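Local coordinates for YebG family protein (Pseudomonas syringae pv. tomato, PDB 3ERM) that is of unknown function but belongs to the YebG family and forms a small, largely helical dimer, at residues A[51-54]-A[55-59]; A[32-35]-A[36-40]. One frame throughout, in Å; residues are numbered along the deposited sequence.

In the fold
Each contact is a short run of helix, contact 2 within helix 22-46 and contact 1 at the start of helix 52-63, with its N-cap; their centres lie about 11 Å apart. The centre of contact 2 is about 7 Å from that of the chain, the centre of contact 1 about 11 Å; both are partly buried, with three buried residues in contact 2 and two in contact 1. Apolar side chains meet in contact 2, its glutamates lying outside, whereas in contact 1 polar and charged groups meet mainly backbone. The two touch where Ser59 OG approaches Thr40 OG1 at 3.3 Å, a weak, probable hydrogen bond. Each also packs against the second subunit, through different residues.

Contact 1: residues A[51-54]-A[55-59]; sequences SEKH and AEDAS
Asp57 bends back along the helix over the carbonyl of Lys53, one turn earlier. Its CB, pointing toward 51-54, lies beside both Lys53 O and His54 O. CG stands beside the backbone N (chi1 -79°), and this torsion brings it to 3.3 Å from Lys53 O. At the tip, OD2 comes to 3.7 Å from CG of Lys53; both carboxylate oxygens stay near Lys53 O, OD2 the closer at 3.4 Å, two acceptors that share no bond. OD2 also lies near the plane of the His54 ring, at the ring edge, 4.4 Å from His54 CD2. Lys53 and Asp57 run side by side in the same direction, yet no salt bridge forms: the bent lysine chain carries NZ to 6.7 Å from Asp57 OD2. Any attraction between these charges is probably weak at this distance.

This turn opens helix 52-63, with Ser51 at the N-cap. Ser51 OG accepts from His54 N at 3.2 Å in a nearly straight capping bond (164°), occupying an N-H that lies in the first turn, where preceding carbonyls are lacking. Successive i to i+4 bonds then join Ala55 N to Ser51 O, Glu56 N to Glu52 O, Asp57 N to Lys53 O and Ala58 N to His54 O. Glu56 CB lies 3.2 Å from Glu52 O, and with CG anti to the backbone N the chain then runs extended. Ala55 turns its methyl to Ile44 of helix 22-46, and His54 packs on Gly49 of the second subunit, whose Val47 meets Asp57 and Ala58. Farther along, Ala55 O is gripped twice, by Ser59 N and by Ser59 OG (2.7 Å), which arrive from opposite faces of its carbonyl plane.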
ATOM      1  N   SER A  51       8.117  -8.202  10.073  1.00 41.05           N
ATOM      2  CA  SER A  51       7.720  -8.077  11.460  1.00 42.31           C
ATOM      3  C   SER A  51       6.443  -7.265  11.652  1.00 44.22           C
ATOM      4  O   SER A  51       6.083  -6.411  10.839  1.00 44.55           O
ATOM      5  CB  SER A  51       8.842  -7.452  12.279  1.00 43.26           C
ATOM      6  OG  SER A  51       8.938  -6.074  12.005  1.00 44.22           O
ATOM      7  N   GLU A  52       5.779  -7.530  12.763  1.00 45.93           N
ATOM      8  CA  GLU A  52       4.540  -6.900  13.109  1.00 47.40           C
ATOM      9  C   GLU A  52       4.714  -5.383  13.168  1.00 46.33           C
ATOM     10  O   GLU A  52       3.941  -4.665  12.568  1.00 47.39           O
ATOM     11  CB  GLU A  52       4.070  -7.471  14.446  1.00 50.29           C
ATOM     12  CG  GLU A  52       2.555  -7.488  14.608  1.00 54.68           C
ATOM     13  CD  GLU A  52       2.134  -8.641  15.500  1.00 57.15           C
ATOM     14  OE1 GLU A  52       2.068  -8.418  16.739  1.00 56.75           O
ATOM     15  OE2 GLU A  52       1.933  -9.781  14.963  1.00 58.94           O
ATOM     16  N   LYS A  53       5.730  -4.913  13.883  1.00 45.14           N
ATOM     17  CA  LYS A  53       6.061  -3.512  13.969  1.00 44.66           C
ATOM     18  C   LYS A  53       6.220  -2.883  12.593  1.00 45.67           C
ATOM     19  O   LYS A  53       5.633  -1.842  12.339  1.00 45.44           O
ATOM     20  CB  LYS A  53       7.338  -3.294  14.770  1.00 45.17           C
ATOM     21  CG  LYS A  53       7.902  -1.885  14.650  1.00 47.49           C
ATOM     22  CD  LYS A  53       9.405  -1.860  14.947  1.00 49.65           C
ATOM     23  CE  LYS A  53       9.673  -1.800  16.448  1.00 49.93           C
ATOM     24  NZ  LYS A  53      10.728  -2.776  16.858  1.00 50.82           N
ATOM     25  N   HIS A  54       7.015  -3.480  11.704  1.00 45.42           N
ATOM     26  CA  HIS A  54       7.189  -2.880  10.385  1.00 44.95           C
ATOM     27  C   HIS A  54       5.891  -2.857   9.561  1.00 45.22           C
ATOM     28  O   HIS A  54       5.635  -1.881   8.867  1.00 47.21           O
ATOM     29  CB  HIS A  54       8.338  -3.524   9.604  1.00 44.68           C
ATOM     30  CG  HIS A  54       9.694  -3.203  10.152  1.00 44.90           C
ATOM     31  ND1 HIS A  54      10.762  -4.074  10.056  1.00 44.16           N
ATOM     32  CD2 HIS A  54      10.156  -2.111  10.817  1.00 44.14           C
ATOM     33  CE1 HIS A  54      11.820  -3.526  10.626  1.00 43.65           C
ATOM     34  NE2 HIS A  54      11.478  -2.337  11.099  1.00 43.70           N
ATOM     35  N   ALA A  55       5.075  -3.905   9.652  1.00 43.66           N
ATOM     36  CA  ALA A  55       3.789  -3.965   8.926  1.00 43.85           C
ATOM     37  C   ALA A  55       2.855  -2.896   9.460  1.00 45.29           C
ATOM     38  O   ALA A  55       2.106  -2.245   8.700  1.00 43.02           O
ATOM     39  CB  ALA A  55       3.139  -5.326   9.087  1.00 41.65           C
ATOM     40  N   GLU A  56       2.916  -2.720  10.779  1.00 45.70           N
ATOM     41  CA  GLU A  56       2.100  -1.733  11.455  1.00 48.27           C
ATOM     42  C   GLU A  56       2.441  -0.333  10.897  1.00 48.61           C
ATOM     43  O   GLU A  56       1.548   0.401  10.424  1.00 48.36           O
ATOM     44  CB  GLU A  56       2.381  -1.838  12.933  1.00 49.68           C
ATOM     45  CG  GLU A  56       1.359  -1.272  13.850  1.00 53.43           C
ATOM     46  CD  GLU A  56       1.839  -1.373  15.316  1.00 56.19           C
ATOM     47  OE1 GLU A  56       1.857  -0.335  16.043  1.00 55.80           O
ATOM     48  OE2 GLU A  56       2.236  -2.503  15.717  1.00 57.31           O
ATOM     49  N   ASP A  57       3.745  -0.040  10.867  1.00 48.03           N
ATOM     50  CA  ASP A  57       4.309   1.277  10.557  1.00 49.03           C
ATOM     51  C   ASP A  57       3.974   1.690   9.141  1.00 49.20           C
ATOM     52  O   ASP A  57       3.625   2.846   8.875  1.00 47.98           O
ATOM     53  CB  ASP A  57       5.847   1.268  10.688  1.00 49.80           C
ATOM     54  CG  ASP A  57       6.329   1.373  12.122  1.00 50.90           C
ATOM     55  OD1 ASP A  57       5.573   1.823  12.993  1.00 51.50           O
ATOM     56  OD2 ASP A  57       7.495   1.015  12.392  1.00 53.48           O
ATOM     57  N   ALA A  58       4.116   0.727   8.245  1.00 48.93           N
ATOM     58  CA  ALA A  58       3.945   0.961   6.832  1.00 49.49           C
ATOM     59  C   ALA A  58       2.461   1.106   6.527  1.00 49.18           C
ATOM     60  O   ALA A  58       2.083   1.873   5.655  1.00 48.42           O
ATOM     61  CB  ALA A  58       4.547  -0.190   6.049  1.00 48.05           C
ATOM     62  N   SER A  59       1.639   0.364   7.268  1.00 49.83           N
ATOM     63  CA  SER A  59       0.181   0.398   7.125  1.00 50.26           C
ATOM     64  C   SER A  59      -0.384   1.740   7.533  1.00 50.06           C
ATOM     65  O   SER A  59      -1.258   2.258   6.839  1.00 51.29           O
ATOM     66  CB  SER A  59      -0.473  -0.690   7.977  1.00 50.20           C
ATOM     67  OG  SER A  59      -0.256  -1.927   7.348  1.00 51.78           O
TER

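Contact 2: residues A[32-35]-A[36-40]; sequences MLEL and AELLT
The middle of helix 22-46 brings Leu35 and Leu39 together at i to i+4 spacing, on a face that also meets the second subunit. The backbone evidence is four consecutive bonds from Ala36, Glu37, Leu38 and Leu39 N to the carbonyls of Met32, Leu33, Glu34 and Leu35. Of these, Glu37 N to Leu33 O is nearly linear at the hydrogen, whereas Ala36 N to Met32 O is more bent (142°).

The two leucine side chains cross at a slant. With Leu35 CG anti to its own N (chi1 179°), that branch point lies 3.7 Å from Leu39 CD2, and Leu35 CD1 touches the same methyl at 3.9 Å. Leu39 CD2 also lies 3.4 Å from Leu35 O. Ala77 of the second subunit packs on Leu35, and Leu80 of that subunit on Leu39.

Met32, present as selenomethionine, bends at chi2 and places SE 4.5 Å from Ala36 CB, a loose apolar contact; both residues also touch Ala63 of helix 52-63. Leu38 CG comes to 3.4 Å from Glu34 O, and its CD1 also packs near that oxygen. At the C-terminal end of 36-40, Ala36 O takes two donors: Thr40 N, and Thr40 OG1 at 2.9 Å, which stands above the carbonyl plane, 39° out of it.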
HETATM    1  N   MSE A  32      -9.289   5.771   8.627  1.00 53.36           N
HETATM    2  CA  MSE A  32      -7.826   5.699   8.497  1.00 53.37           C
HETATM    3  C   MSE A  32      -7.275   4.517   9.338  1.00 52.07           C
HETATM    4  O   MSE A  32      -6.491   3.683   8.849  1.00 51.27           O
HETATM    5  CB  MSE A  32      -7.239   7.048   8.935  1.00 56.75           C
HETATM    6  CG  MSE A  32      -5.747   7.214   8.823  1.00 61.79           C
HETATM    7 SE   MSE A  32      -4.764   6.090  10.123  0.70 68.42          SE
HETATM    8  CE  MSE A  32      -2.985   6.311   9.415  1.00 67.58           C
ATOM      9  N   LEU A  33      -7.719   4.450  10.592  1.00 50.24           N
ATOM     10  CA  LEU A  33      -7.310   3.438  11.541  1.00 48.84           C
ATOM     11  C   LEU A  33      -7.817   2.084  11.122  1.00 48.28           C
ATOM     12  O   LEU A  33      -7.034   1.141  11.047  1.00 49.16           O
ATOM     13  CB  LEU A  33      -7.850   3.764  12.927  1.00 48.79           C
ATOM     14  CG  LEU A  33      -7.340   5.073  13.508  1.00 49.19           C
ATOM     15  CD1 LEU A  33      -8.275   5.570  14.613  1.00 49.39           C
ATOM     16  CD2 LEU A  33      -5.901   4.899  13.999  1.00 48.70           C
ATOM     17  N   GLU A  34      -9.116   1.980  10.845  1.00 47.36           N
ATOM     18  CA  GLU A  34      -9.677   0.709  10.407  1.00 46.75           C
ATOM     19  C   GLU A  34      -8.921   0.148   9.184  1.00 44.44           C
ATOM     20  O   GLU A  34      -8.703  -1.045   9.107  1.00 43.56           O
ATOM     21  CB  GLU A  34     -11.179   0.826  10.145  1.00 49.34           C
ATOM     22  CG  GLU A  34     -11.824  -0.487   9.707  1.00 53.32           C
ATOM     23  CD  GLU A  34     -13.202  -0.337   8.991  1.00 57.07           C
ATOM     24  OE1 GLU A  34     -13.644   0.823   8.658  1.00 57.93           O
ATOM     25  OE2 GLU A  34     -13.840  -1.417   8.752  1.00 57.60           O
ATOM     26  N   LEU A  35      -8.506   1.017   8.262  1.00 42.79           N
ATOM     27  CA  LEU A  35      -7.697   0.636   7.099  1.00 41.74           C
ATOM     28  C   LEU A  35      -6.285   0.222   7.452  1.00 43.35           C
ATOM     29  O   LEU A  35      -5.734  -0.712   6.855  1.00 45.34           O
ATOM     30  CB  LEU A  35      -7.576   1.781   6.095  1.00 38.36           C
ATOM     31  CG  LEU A  35      -6.724   1.501   4.839  1.00 37.54           C
ATOM     32  CD1 LEU A  35      -7.279   0.374   3.935  1.00 34.24           C
ATOM     33  CD2 LEU A  35      -6.536   2.785   4.018  1.00 37.31           C
ATOM     34  N   ALA A  36      -5.678   0.938   8.386  1.00 43.95           N
ATOM     35  CA  ALA A  36      -4.307   0.669   8.711  1.00 45.10           C
ATOM     36  C   ALA A  36      -4.313  -0.723   9.345  1.00 46.62           C
ATOM     37  O   ALA A  36      -3.448  -1.570   9.059  1.00 47.02           O
ATOM     38  CB  ALA A  36      -3.748   1.741   9.671  1.00 44.50           C
ATOM     39  N   GLU A  37      -5.332  -0.973  10.159  1.00 47.36           N
ATOM     40  CA  GLU A  37      -5.451  -2.247  10.852  1.00 48.72           C
ATOM     41  C   GLU A  37      -5.673  -3.459   9.927  1.00 48.28           C
ATOM     42  O   GLU A  37      -5.122  -4.528  10.155  1.00 48.61           O
ATOM     43  CB  GLU A  37      -6.578  -2.160  11.859  1.00 49.70           C
ATOM     44  CG  GLU A  37      -6.635  -3.369  12.745  1.00 52.30           C
ATOM     45  CD  GLU A  37      -7.738  -3.268  13.746  1.00 53.87           C
ATOM     46  OE1 GLU A  37      -8.297  -2.154  13.881  1.00 54.31           O
ATOM     47  OE2 GLU A  37      -8.041  -4.298  14.391  1.00 55.28           O
ATOM     48  N   LEU A  38      -6.492  -3.304   8.898  1.00 46.68           N
ATOM     49  CA  LEU A  38      -6.697  -4.400   7.990  1.00 45.85           C
ATOM     50  C   LEU A  38      -5.446  -4.595   7.148  1.00 45.11           C
ATOM     51  O   LEU A  38      -5.009  -5.718   6.952  1.00 45.55           O
ATOM     52  CB  LEU A  38      -7.942  -4.159   7.127  1.00 46.43           C
ATOM     53  CG  LEU A  38      -9.273  -4.135   7.898  1.00 46.39           C
ATOM     54  CD1 LEU A  38     -10.386  -3.481   7.084  1.00 46.76           C
ATOM     55  CD2 LEU A  38      -9.739  -5.505   8.377  1.00 45.67           C
ATOM     56  N   LEU A  39      -4.831  -3.504   6.708  1.00 44.69           N
ATOM     57  CA  LEU A  39      -3.561  -3.589   5.969  1.00 45.50           C
ATOM     58  C   LEU A  39      -2.436  -4.315   6.714  1.00 45.17           C
ATOM     59  O   LEU A  39      -1.687  -5.096   6.113  1.00 46.60           O
ATOM     60  CB  LEU A  39      -3.057  -2.197   5.657  1.00 45.78           C
ATOM     61  CG  LEU A  39      -2.943  -1.560   4.269  1.00 47.36           C
ATOM     62  CD1 LEU A  39      -3.661  -2.283   3.138  1.00 47.48           C
ATOM     63  CD2 LEU A  39      -3.389  -0.083   4.411  1.00 46.96           C
ATOM     64  N   THR A  40      -2.303  -4.022   8.004  1.00 44.39           N
ATOM     65  CA  THR A  40      -1.350  -4.675   8.863  1.00 44.86           C
ATOM     66  C   THR A  40      -1.619  -6.137   8.835  1.00 46.04           C
ATOM     67  O   THR A  40      -0.691  -6.921   8.681  1.00 47.48           O
ATOM     68  CB  THR A  40      -1.518  -4.213  10.293  1.00 44.67           C
ATOM     69  OG1 THR A  40      -1.212  -2.819  10.332  1.00 45.14           O
ATOM     70  CG2 THR A  40      -0.569  -5.008  11.268  1.00 43.92           C
TER